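Long-range contacts in glycoside hydrolase family 61 (Trichoderma reesei QM6a, PDB 5O2X), which probably cleaves cellulose and related polysaccharides oxidatively, as a copper-dependent lytic monooxygenase of Auxiliary Activity family 9: residues Val32-Ala37 with Thr61-His66; Gly88-Tyr93 with Thr127-Val132; Lys113-Gly118 with Asn138-Lys143. All coordinates share one frame; numbering follows the deposited sequence.

Overall arrangement
Three contacts in one beta-sandwich illustrate how loops and sheets are tied at different depths. Read from the N terminus, interaction 1 comes first: Val32-Ala37 meets Thr61-His66 and closes a loop around helix 53-56, complete before the others begin. Interactions 2 and 3 then cross, because Gly88-Tyr93, Lys113-Gly118, Thr127-Val132 and Asn138-Lys143 alternate along the chain. Interaction 2 joins the start of strand 90-96 to helix 129-135, whereas interaction 3 spans the core between strand 110-121 and strand 139-143. These two touch, their centres about 7 Å apart, through the pairing of strands 90-96 and 110-121. Interaction 1 lies some 20 Å or more from both, centre to centre.

Interaction 1. Residues Val32-Ala37 with Thr61-His66; sequences VGWTAA and TNAKGH. With NAG (2-acetamido-2-deoxy-beta-D-glucopyranose), chain B.
Trp34 lays its indole over the Asn62-Ala63 backbone, and this flat-on packing dominates the meeting of two antiparallel loop segments. The CA of Asn62 stands 3.4 Å from the centroid of the six-membered ring of Trp34 and only 7° off the ring normal, a CH-pi contact. Farther along the same face, the backbone N of Ala63 sits toward the rim of the indole. The torsion responsible turns CG of Trp34 away from its own carbonyl carbon and beside its backbone N (chi1 -76°), swinging the ring across the neighbouring chain. Asn62 makes the same choice of first torsion, and its amide runs alongside the indole with the planes 26° apart, CG of Asn62 lying 3.4 Å from CH2 of Trp34. Hydrogen bonds from Asn62 ND2 to the carbonyls of Cys101 and Val104 should limit rotation of that amide. At the pyrrole end, CD1 of Trp34 touches the Ala63 methyl CB at 3.7 Å. That methyl points into the opposing segment, where it approaches the Val32 O at 3.4 Å and the Gly33 O equally closely.

Beyond the ring, Thr35 and Thr61 form a single antiparallel hydrogen-bonded bridge. Thr35 N donates to Thr61 O over 3.0 Å, while Thr61 N returns a straighter bond of 2.9 Å to Thr35 O. At the other end CG1 of Val32 rests on the backbone of His66, 3.5 Å from its C atom.

The contact packs loop against loop beside strand 172-183: Asn179 of that strand accepts from Trp34 NE1 and donates to Gly65 O, Trp34 also lies on Cys177, which is disulfide-bonded to Cys56 in helix 53-56, and His66 leads straight into strand 67-70.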
loop_
_atom_site.group_PDB
_atom_site.type_symbol
_atom_site.label_atom_id
_atom_site.label_comp_id
_atom_site.label_asym_id
_atom_site.label_seq_id
_atom_site.Cartn_x
_atom_site.Cartn_y
_atom_site.Cartn_z
ATOM N N VAL A 32 13.786 0.398 -2.863
ATOM C CA VAL A 32 12.945 1.087 -1.888
ATOM C C VAL A 32 11.819 0.240 -1.378
ATOM O O VAL A 32 11.206 0.582 -0.367
ATOM C CB VAL A 32 12.416 2.410 -2.480
ATOM C CG1 VAL A 32 13.540 3.341 -2.821
ATOM C CG2 VAL A 32 11.504 2.189 -3.656
ATOM N N GLY A 33 11.497 -0.877 -2.057
ATOM C CA GLY A 33 10.468 -1.797 -1.608
ATOM C C GLY A 33 11.021 -2.833 -0.664
ATOM O O GLY A 33 12.145 -3.319 -0.851
ATOM N N TRP A 34 10.242 -3.179 0.371
ATOM C CA TRP A 34 10.687 -4.185 1.338
ATOM C C TRP A 34 10.839 -5.560 0.684
ATOM O O TRP A 34 10.150 -5.923 -0.264
ATOM C CB TRP A 34 9.707 -4.241 2.496
ATOM C CG TRP A 34 9.854 -3.077 3.467
ATOM C CD1 TRP A 34 10.051 -1.762 3.159
ATOM C CD2 TRP A 34 9.905 -3.188 4.890
ATOM N NE1 TRP A 34 10.215 -1.041 4.325
ATOM C CE2 TRP A 34 10.166 -1.895 5.399
ATOM C CE3 TRP A 34 9.845 -4.262 5.788
ATOM C CZ2 TRP A 34 10.364 -1.640 6.749
ATOM C CZ3 TRP A 34 10.026 -3.989 7.130
ATOM C CH2 TRP A 34 10.299 -2.715 7.595
ATOM N N THR A 35 11.778 -6.330 1.232
ATOM C CA THR A 35 11.909 -7.728 0.823
ATOM C C THR A 35 10.783 -8.537 1.442
ATOM O O THR A 35 10.525 -8.372 2.625
ATOM C CB THR A 35 13.258 -8.265 1.304
ATOM O OG1 THR A 35 14.293 -7.470 0.698
ATOM C CG2 THR A 35 13.459 -9.734 0.975
ATOM N N ALA A 36 10.090 -9.348 0.665
ATOM C CA ALA A 36 8.994 -10.150 1.191
ATOM C C ALA A 36 8.913 -11.461 0.418
ATOM O O ALA A 36 9.478 -11.616 -0.667
ATOM C CB ALA A 36 7.675 -9.398 1.153
ATOM N N ALA A 37 8.169 -12.400 0.998
ATOM C CA ALA A 37 8.152 -13.784 0.537
ATOM C C ALA A 37 6.894 -14.133 -0.272
ATOM O O ALA A 37 6.529 -15.312 -0.354
ATOM C CB ALA A 37 8.372 -14.731 1.695
ATOM N N THR A 61 11.250 -8.061 5.392
ATOM C CA THR A 61 12.400 -7.420 6.013
ATOM C C THR A 61 12.664 -6.105 5.308
ATOM O O THR A 61 12.330 -5.901 4.130
ATOM C CB THR A 61 13.643 -8.354 5.997
ATOM O OG1 THR A 61 13.934 -8.747 4.658
ATOM C CG2 THR A 61 13.445 -9.556 6.838
ATOM N N ASN A 62 13.295 -5.208 6.039
ATOM C CA ASN A 62 13.373 -3.816 5.642
ATOM C C ASN A 62 14.025 -3.655 4.275
ATOM O O ASN A 62 15.097 -4.203 4.002
ATOM C CB ASN A 62 14.214 -3.019 6.630
ATOM C CG ASN A 62 13.693 -3.071 8.051
ATOM O OD1 ASN A 62 13.464 -4.155 8.600
ATOM N ND2 ASN A 62 13.511 -1.915 8.670
ATOM N N ALA A 63 13.461 -2.775 3.448
ATOM C CA ALA A 63 14.194 -2.242 2.316
ATOM C C ALA A 63 15.453 -1.557 2.833
ATOM O O ALA A 63 15.428 -0.917 3.892
ATOM C CB ALA A 63 13.342 -1.233 1.546
ATOM N N LYS A 64 16.545 -1.659 2.069
ATOM C CA LYS A 64 17.859 -1.190 2.525
ATOM C C LYS A 64 18.233 0.171 1.955
ATOM O O LYS A 64 19.346 0.659 2.170
ATOM C CB LYS A 64 18.948 -2.251 2.246
ATOM C CG LYS A 64 18.793 -3.508 3.074
ATOM C CD LYS A 64 20.063 -4.365 3.125
ATOM C CE LYS A 64 19.861 -5.629 3.927
ATOM N NZ LYS A 64 21.090 -6.485 3.858
ATOM N N GLY A 65 17.307 0.801 1.247
ATOM C CA GLY A 65 17.441 2.202 0.876
ATOM C C GLY A 65 16.065 2.857 0.825
ATOM O O GLY A 65 15.054 2.239 1.147
ATOM N N HIS A 66 16.058 4.132 0.401
ATOM C CA HIS A 66 14.837 4.914 0.438
ATOM C C HIS A 66 14.754 5.878 -0.733
ATOM O O HIS A 66 15.764 6.186 -1.390
ATOM C CB HIS A 66 14.707 5.680 1.757
ATOM C CG HIS A 66 15.830 6.610 2.031
ATOM N ND1 HIS A 66 16.914 6.231 2.778
ATOM C CD2 HIS A 66 16.096 7.858 1.579
ATOM C CE1 HIS A 66 17.788 7.224 2.809
ATOM N NE2 HIS A 66 17.325 8.226 2.089
HETATM C C1 NAG B . 8.563 -17.443 6.088
HETATM C C2 NAG B . 8.649 -18.498 4.987
HETATM C C3 NAG B . 8.383 -19.866 5.630
HETATM C C4 NAG B . 9.285 -20.128 6.802
HETATM C C5 NAG B . 9.235 -18.983 7.782
HETATM C C6 NAG B . 10.239 -19.085 8.953
HETATM C C7 NAG B . 7.805 -18.256 2.701
HETATM C C8 NAG B . 6.593 -18.084 1.831
HETATM N N2 NAG B . 7.611 -18.249 3.992
HETATM O O3 NAG B . 8.579 -20.896 4.630
HETATM O O4 NAG B . 8.935 -21.358 7.451
HETATM O O5 NAG B . 9.515 -17.771 7.106
HETATM O O6 NAG B . 11.532 -19.429 8.493
HETATM O O7 NAG B . 8.913 -18.391 2.213
#

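Interaction 2. Residues Gly88-Tyr93 with Thr127-Val132; sequences GPIVDY and TWASDV. With MAN (alpha-D-mannopyranose), chain L; SO4 (sulfate ion), chain U.
A buried, two-bond clasp between Gly88 and Ser130 fixes the first turn of helix 129-135 to the loop entering strand 90-96. Gly88 N donates to the hydroxyl of Ser130, the N-to-OG distance being 3.0 Å. In return Ser130 N donates to Gly88 O, also over 3.0 Å, with the donor almost in line with the carbonyl. The hydroxyl can meet Gly88 N because OG of Ser130 is tucked between its backbone N and carbonyl carbon (chi1 55°). Gly88 itself has an unusual backbone (phi 166°) at which a CB would be jammed against the preceding carbonyl O and would collide with Pro89 CD.

The helix begins with half of a capping box: Trp128 is the N-cap, and its backbone N donates to OD2 of Asp131, the N3 residue, on that oxygen's anti lone pair, at 2.8 Å. Gly88 O meanwhile satisfies an amide of the first turn, and the carboxylate of Asp131 is likely to be stabilised by the positive end of the helix.

Apolar groups fill in around the clasp. The CB of Trp128 lies 3.5 Å from Gly88 O, and its indole extends alongside the Pro89 ring, CE3 of Trp128 being 4.1 Å from CD of Pro89. Ala129 points its methyl at strand 90-96, where CB of Ala129 meets CG1 of Ile90 at 3.8 Å. Elsewhere the indole is held by the surrounding fold, with NE1 bonded to Pro125 O and Tyr217 meeting it edge-to-face. Ser130 OG also has a weak hydrogen bond with the backbone O of His86, a residue that is itself a copper ligand, although the copper ion is about 11 Å from the Ser130 side chain.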
loop_
_atom_site.group_PDB
_atom_site.type_symbol
_atom_site.label_atom_id
_atom_site.label_comp_id
_atom_site.label_asym_id
_atom_site.label_seq_id
_atom_site.Cartn_x
_atom_site.Cartn_y
_atom_site.Cartn_z
ATOM N N GLY A 88 -11.998 -4.954 -5.154
ATOM C CA GLY A 88 -11.891 -4.542 -3.780
ATOM C C GLY A 88 -11.304 -3.158 -3.613
ATOM O O GLY A 88 -10.997 -2.457 -4.584
ATOM N N PRO A 89 -11.144 -2.748 -2.346
ATOM C CA PRO A 89 -10.665 -1.407 -2.013
ATOM C C PRO A 89 -9.149 -1.294 -2.080
ATOM O O PRO A 89 -8.412 -2.288 -2.109
ATOM C CB PRO A 89 -11.127 -1.264 -0.546
ATOM C CG PRO A 89 -11.013 -2.655 0.003
ATOM C CD PRO A 89 -11.518 -3.517 -1.158
ATOM N N ILE A 90 -8.705 -0.034 -2.069
ATOM C CA ILE A 90 -7.283 0.308 -2.066
ATOM C C ILE A 90 -7.070 1.348 -0.971
ATOM O O ILE A 90 -7.854 2.314 -0.858
ATOM C CB ILE A 90 -6.834 0.858 -3.441
ATOM C CG1 ILE A 90 -6.966 -0.258 -4.480
ATOM C CG2 ILE A 90 -5.398 1.364 -3.375
ATOM C CD1 ILE A 90 -6.716 0.182 -5.911
ATOM N N VAL A 91 -6.031 1.136 -0.151
ATOM C CA VAL A 91 -5.703 2.051 0.940
ATOM C C VAL A 91 -4.213 2.277 0.967
ATOM O O VAL A 91 -3.401 1.471 0.507
ATOM C CB VAL A 91 -6.181 1.459 2.306
ATOM C CG1 VAL A 91 -7.697 1.457 2.407
ATOM C CG2 VAL A 91 -5.598 0.088 2.584
ATOM N N ASP A 92 -3.838 3.414 1.580
ATOM C CA ASP A 92 -2.434 3.759 1.773
ATOM C C ASP A 92 -2.237 4.325 3.154
ATOM O O ASP A 92 -3.062 5.132 3.633
ATOM C CB ASP A 92 -1.937 4.809 0.762
ATOM C CG ASP A 92 -1.893 4.235 -0.630
ATOM O OD1 ASP A 92 -0.860 3.667 -1.028
ATOM O OD2 ASP A 92 -2.925 4.341 -1.375
ATOM N N TYR A 93 -1.121 3.943 3.770
ATOM C CA TYR A 93 -0.746 4.403 5.091
ATOM C C TYR A 93 0.700 4.875 5.072
ATOM O O TYR A 93 1.519 4.452 4.253
ATOM C CB TYR A 93 -0.795 3.264 6.122
ATOM C CG TYR A 93 -2.122 2.565 6.263
ATOM C CD1 TYR A 93 -2.488 1.527 5.414
ATOM C CD2 TYR A 93 -2.987 2.904 7.284
ATOM C CE1 TYR A 93 -3.673 0.849 5.560
ATOM C CE2 TYR A 93 -4.187 2.209 7.454
ATOM C CZ TYR A 93 -4.532 1.195 6.600
ATOM O OH TYR A 93 -5.712 0.536 6.811
ATOM N N THR A 127 -18.647 -1.478 -8.736
ATOM C CA THR A 127 -17.394 -0.895 -9.193
ATOM C C THR A 127 -16.597 -0.464 -7.972
ATOM O O THR A 127 -17.153 0.193 -7.080
ATOM C CB THR A 127 -17.640 0.331 -10.097
ATOM O OG1 THR A 127 -18.414 -0.049 -11.223
ATOM C CG2 THR A 127 -16.387 0.955 -10.567
ATOM N N TRP A 128 -15.324 -0.824 -7.956
ATOM C CA TRP A 128 -14.445 -0.673 -6.801
ATOM C C TRP A 128 -13.227 0.162 -7.183
ATOM O O TRP A 128 -12.883 0.320 -8.353
ATOM C CB TRP A 128 -13.994 -2.063 -6.292
ATOM C CG TRP A 128 -15.101 -2.876 -5.755
ATOM C CD1 TRP A 128 -16.013 -3.581 -6.463
ATOM C CD2 TRP A 128 -15.478 -2.985 -4.372
ATOM N NE1 TRP A 128 -16.900 -4.180 -5.607
ATOM C CE2 TRP A 128 -16.601 -3.816 -4.323
ATOM C CE3 TRP A 128 -14.958 -2.490 -3.180
ATOM C CZ2 TRP A 128 -17.236 -4.107 -3.142
ATOM C CZ3 TRP A 128 -15.588 -2.793 -2.006
ATOM C CH2 TRP A 128 -16.715 -3.605 -1.989
ATOM N N ALA A 129 -12.473 0.571 -6.156
ATOM C CA ALA A 129 -11.162 1.147 -6.399
ATOM C C ALA A 129 -10.322 0.320 -7.357
ATOM O O ALA A 129 -9.633 0.853 -8.219
ATOM C CB ALA A 129 -10.417 1.323 -5.086
ATOM N N SER A 130 -10.363 -1.008 -7.176
ATOM C CA SER A 130 -9.581 -1.894 -8.044
ATOM C C SER A 130 -9.917 -1.694 -9.535
ATOM O O SER A 130 -9.030 -1.836 -10.369
ATOM C CB SER A 130 -9.884 -3.353 -7.652
ATOM O OG SER A 130 -11.261 -3.608 -7.694
ATOM N N ASP A 131 -11.177 -1.407 -9.869
ATOM C CA ASP A 131 -11.559 -1.165 -11.250
ATOM C C ASP A 131 -10.923 0.100 -11.803
ATOM O O ASP A 131 -10.599 0.170 -12.994
ATOM C CB ASP A 131 -13.067 -1.108 -11.386
ATOM C CG ASP A 131 -13.705 -2.445 -11.019
ATOM O OD1 ASP A 131 -13.373 -3.439 -11.730
ATOM O OD2 ASP A 131 -14.476 -2.493 -10.064
ATOM N N VAL A 132 -10.734 1.108 -10.949
ATOM C CA VAL A 132 -10.040 2.333 -11.353
ATOM C C VAL A 132 -8.560 2.004 -11.628
ATOM O O VAL A 132 -7.997 2.417 -12.646
ATOM C CB VAL A 132 -10.187 3.410 -10.282
ATOM C CG1 VAL A 132 -9.451 4.671 -10.680
ATOM C CG2 VAL A 132 -11.657 3.716 -10.038
HETATM C C1 MAN L . -9.983 9.754 -5.847
HETATM C C2 MAN L . -11.121 10.723 -6.122
HETATM C C3 MAN L . -12.469 10.021 -6.101
HETATM C C4 MAN L . -12.480 8.851 -7.068
HETATM C C5 MAN L . -11.297 7.931 -6.742
HETATM C C6 MAN L . -11.145 6.824 -7.762
HETATM O O2 MAN L . -10.890 11.358 -7.382
HETATM O O3 MAN L . -13.534 10.944 -6.408
HETATM O O4 MAN L . -13.656 8.069 -6.964
HETATM O O5 MAN L . -10.060 8.658 -6.751
HETATM O O6 MAN L . -10.971 7.328 -9.098
HETATM S S SO4 U . -21.860 -0.347 -11.610
HETATM O O1 SO4 U . -21.725 0.379 -12.908
HETATM O O2 SO4 U . -23.039 -1.231 -11.687
HETATM O O3 SO4 U . -21.872 0.584 -10.470
HETATM O O4 SO4 U . -20.689 -1.189 -11.361
#

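Interaction 3. Residues Lys113-Gly118 with Asn138-Lys143; sequences KIDGVG and NTWVVK. With MAN (alpha-D-mannopyranose), chain I.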
loop_
_atom_site.group_PDB
_atom_site.type_symbol
_atom_site.label_atom_id
_atom_site.label_comp_id
_atom_site.label_asym_id
_atom_site.label_seq_id
_atom_site.Cartn_x
_atom_site.Cartn_y
_atom_site.Cartn_z
ATOM N N LYS A 113 -3.646 6.448 8.068
ATOM C CA LYS A 113 -4.172 6.265 6.721
ATOM C C LYS A 113 -4.215 7.579 5.967
ATOM O O LYS A 113 -4.852 8.551 6.431
ATOM C CB LYS A 113 -5.571 5.646 6.810
ATOM C CG LYS A 113 -6.130 5.260 5.454
ATOM C CD LYS A 113 -7.547 4.723 5.500
ATOM C CE LYS A 113 -7.615 3.278 5.974
ATOM N NZ LYS A 113 -9.025 2.920 6.320
ATOM N N ILE A 114 -3.560 7.618 4.819
ATOM C CA ILE A 114 -3.555 8.822 3.985
ATOM C C ILE A 114 -4.493 8.772 2.784
ATOM O O ILE A 114 -4.798 9.837 2.255
ATOM C CB ILE A 114 -2.119 9.233 3.568
ATOM C CG1 ILE A 114 -1.427 8.212 2.687
ATOM C CG2 ILE A 114 -1.306 9.588 4.806
ATOM C CD1 ILE A 114 -0.159 8.745 2.027
ATOM N N ASP A 115 -4.979 7.602 2.379
ATOM C CA ASP A 115 -6.063 7.540 1.406
ATOM C C ASP A 115 -6.770 6.222 1.564
ATOM O O ASP A 115 -6.316 5.291 2.252
ATOM C CB ASP A 115 -5.632 7.840 -0.052
ATOM C CG ASP A 115 -5.084 6.678 -0.842
ATOM O OD1 ASP A 115 -4.666 5.688 -0.211
ATOM O OD2 ASP A 115 -5.055 6.781 -2.094
ATOM N N GLY A 116 -7.956 6.131 0.936
ATOM C CA GLY A 116 -8.710 4.895 0.969
ATOM C C GLY A 116 -9.955 5.041 0.144
ATOM O O GLY A 116 -10.776 5.934 0.391
ATOM N N VAL A 117 -10.100 4.148 -0.846
ATOM C CA VAL A 117 -11.277 4.118 -1.716
ATOM C C VAL A 117 -11.841 2.726 -1.709
ATOM O O VAL A 117 -11.081 1.728 -1.810
ATOM C CB VAL A 117 -10.903 4.550 -3.158
ATOM C CG1 VAL A 117 -12.101 4.478 -4.100
ATOM C CG2 VAL A 117 -10.355 5.976 -3.153
ATOM N N GLY A 118 -13.163 2.627 -1.607
ATOM C CA GLY A 118 -13.824 1.363 -1.528
ATOM C C GLY A 118 -14.750 1.090 -2.696
ATOM O O GLY A 118 -14.300 0.949 -3.847
ATOM N N ASN A 138 -3.228 -0.479 -14.435
ATOM C CA ASN A 138 -2.735 -1.136 -13.254
ATOM C C ASN A 138 -1.946 -0.228 -12.318
ATOM O O ASN A 138 -0.997 -0.643 -11.664
ATOM C CB ASN A 138 -1.917 -2.418 -13.580
ATOM C CG ASN A 138 -2.675 -3.695 -13.395
ATOM O OD1 ASN A 138 -3.893 -3.773 -13.638
ATOM N ND2 ASN A 138 -1.955 -4.714 -12.945
ATOM N N THR A 139 -2.400 1.041 -12.228
ATOM C CA THR A 139 -1.728 1.997 -11.373
ATOM C C THR A 139 -2.687 2.579 -10.361
ATOM O O THR A 139 -3.911 2.617 -10.544
ATOM C CB THR A 139 -1.045 3.121 -12.161
ATOM O OG1 THR A 139 -2.008 3.967 -12.805
ATOM C CG2 THR A 139 -0.052 2.573 -13.166
ATOM N N TRP A 140 -2.086 3.116 -9.289
ATOM C CA TRP A 140 -2.786 3.901 -8.257
ATOM C C TRP A 140 -1.894 5.052 -7.919
ATOM O O TRP A 140 -0.665 4.885 -7.822
ATOM C CB TRP A 140 -3.074 3.065 -7.013
ATOM C CG TRP A 140 -3.965 3.747 -6.035
ATOM C CD1 TRP A 140 -3.612 4.377 -4.859
ATOM C CD2 TRP A 140 -5.371 3.950 -6.176
ATOM N NE1 TRP A 140 -4.706 4.920 -4.262
ATOM C CE2 TRP A 140 -5.810 4.695 -5.038
ATOM C CE3 TRP A 140 -6.314 3.576 -7.138
ATOM C CZ2 TRP A 140 -7.154 5.050 -4.846
ATOM C CZ3 TRP A 140 -7.626 3.909 -6.940
ATOM C CH2 TRP A 140 -8.038 4.658 -5.830
ATOM N N VAL A 141 -2.480 6.242 -7.680
ATOM C CA VAL A 141 -1.749 7.450 -7.308
ATOM C C VAL A 141 -2.135 7.875 -5.913
ATOM O O VAL A 141 -3.323 7.999 -5.614
ATOM C CB VAL A 141 -2.042 8.590 -8.307
ATOM C CG1 VAL A 141 -1.331 9.882 -7.894
ATOM C CG2 VAL A 141 -1.591 8.159 -9.696
ATOM N N VAL A 142 -1.124 8.125 -5.058
ATOM C CA VAL A 142 -1.339 8.713 -3.714
ATOM C C VAL A 142 -0.526 9.990 -3.637
ATOM O O VAL A 142 0.549 10.085 -4.204
ATOM C CB VAL A 142 -0.989 7.685 -2.592
ATOM C CG1 VAL A 142 0.511 7.497 -2.463
ATOM C CG2 VAL A 142 -1.632 8.060 -1.260
ATOM N N LYS A 143 -1.032 10.942 -2.861
ATOM C CA LYS A 143 -0.326 12.180 -2.594
ATOM C C LYS A 143 0.218 12.207 -1.175
ATOM O O LYS A 143 -0.530 11.972 -0.214
ATOM C CB LYS A 143 -1.244 13.367 -2.859
ATOM C CG LYS A 143 -0.593 14.689 -2.506
ATOM C CD LYS A 143 -1.440 15.880 -2.941
ATOM C CE LYS A 143 -1.100 17.148 -2.160
ATOM N NZ LYS A 143 -2.020 18.290 -2.480
HETATM C C1 MAN I . -12.762 8.524 -0.620
HETATM C C2 MAN I . -13.178 8.945 -2.024
HETATM C C3 MAN I . -14.122 10.166 -1.981
HETATM C C4 MAN I . -15.282 9.795 -1.031
HETATM C C5 MAN I . -14.765 9.477 0.364
HETATM C C6 MAN I . -15.871 9.152 1.384
HETATM O O2 MAN I . -13.801 7.781 -2.611
HETATM O O3 MAN I . -14.626 10.487 -3.274
HETATM O O4 MAN I . -16.183 10.910 -0.928
HETATM O O5 MAN I . -13.865 8.367 0.236
HETATM O O6 MAN I . -16.415 7.837 1.205
HETATM O O HOH W 1 -5.164 8.921 -3.711
#
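Trp140 extends CG trans to its backbone N (chi1 -171°), while Asp115 folds CG between its own backbone N and carbonyl carbon (chi1 85°), and these torsions bring indole and carboxylate together. The setting is the core of a beta-sandwich: strand 110-121 of one sheet faces strand 139-143, an outermost strand of the other, with short-segment axes 7.4 Å apart. A classic beta bulge, in which Ile114 and Asp115 both face Asp92, turns both side chains toward the opposite sheet. NE1 of Trp140 donates to the syn lone pair of OD2 of Asp115 at 2.9 Å, and that oxygen lies only 9° out of the indole plane. A phenylalanine in place of Trp140 has no N-H to offer, and OD2 of Asp115 would probably be left to the bound water, with the carboxylate freer to turn. OD1 of Asp115 lies close to a carboxylate oxygen of Asp92, so one of the two acids may well be protonated. CD1 of Ile114 packs against CG2 of Val142 in one of that valine's two conformers, and CG2 of Val117 meets the indole edge 3.7 Å from CZ2 of Trp140. One water donates both to OD2 of Asp115, at 2.7 Å, and to the backbone O of Val141, at 2.8 Å.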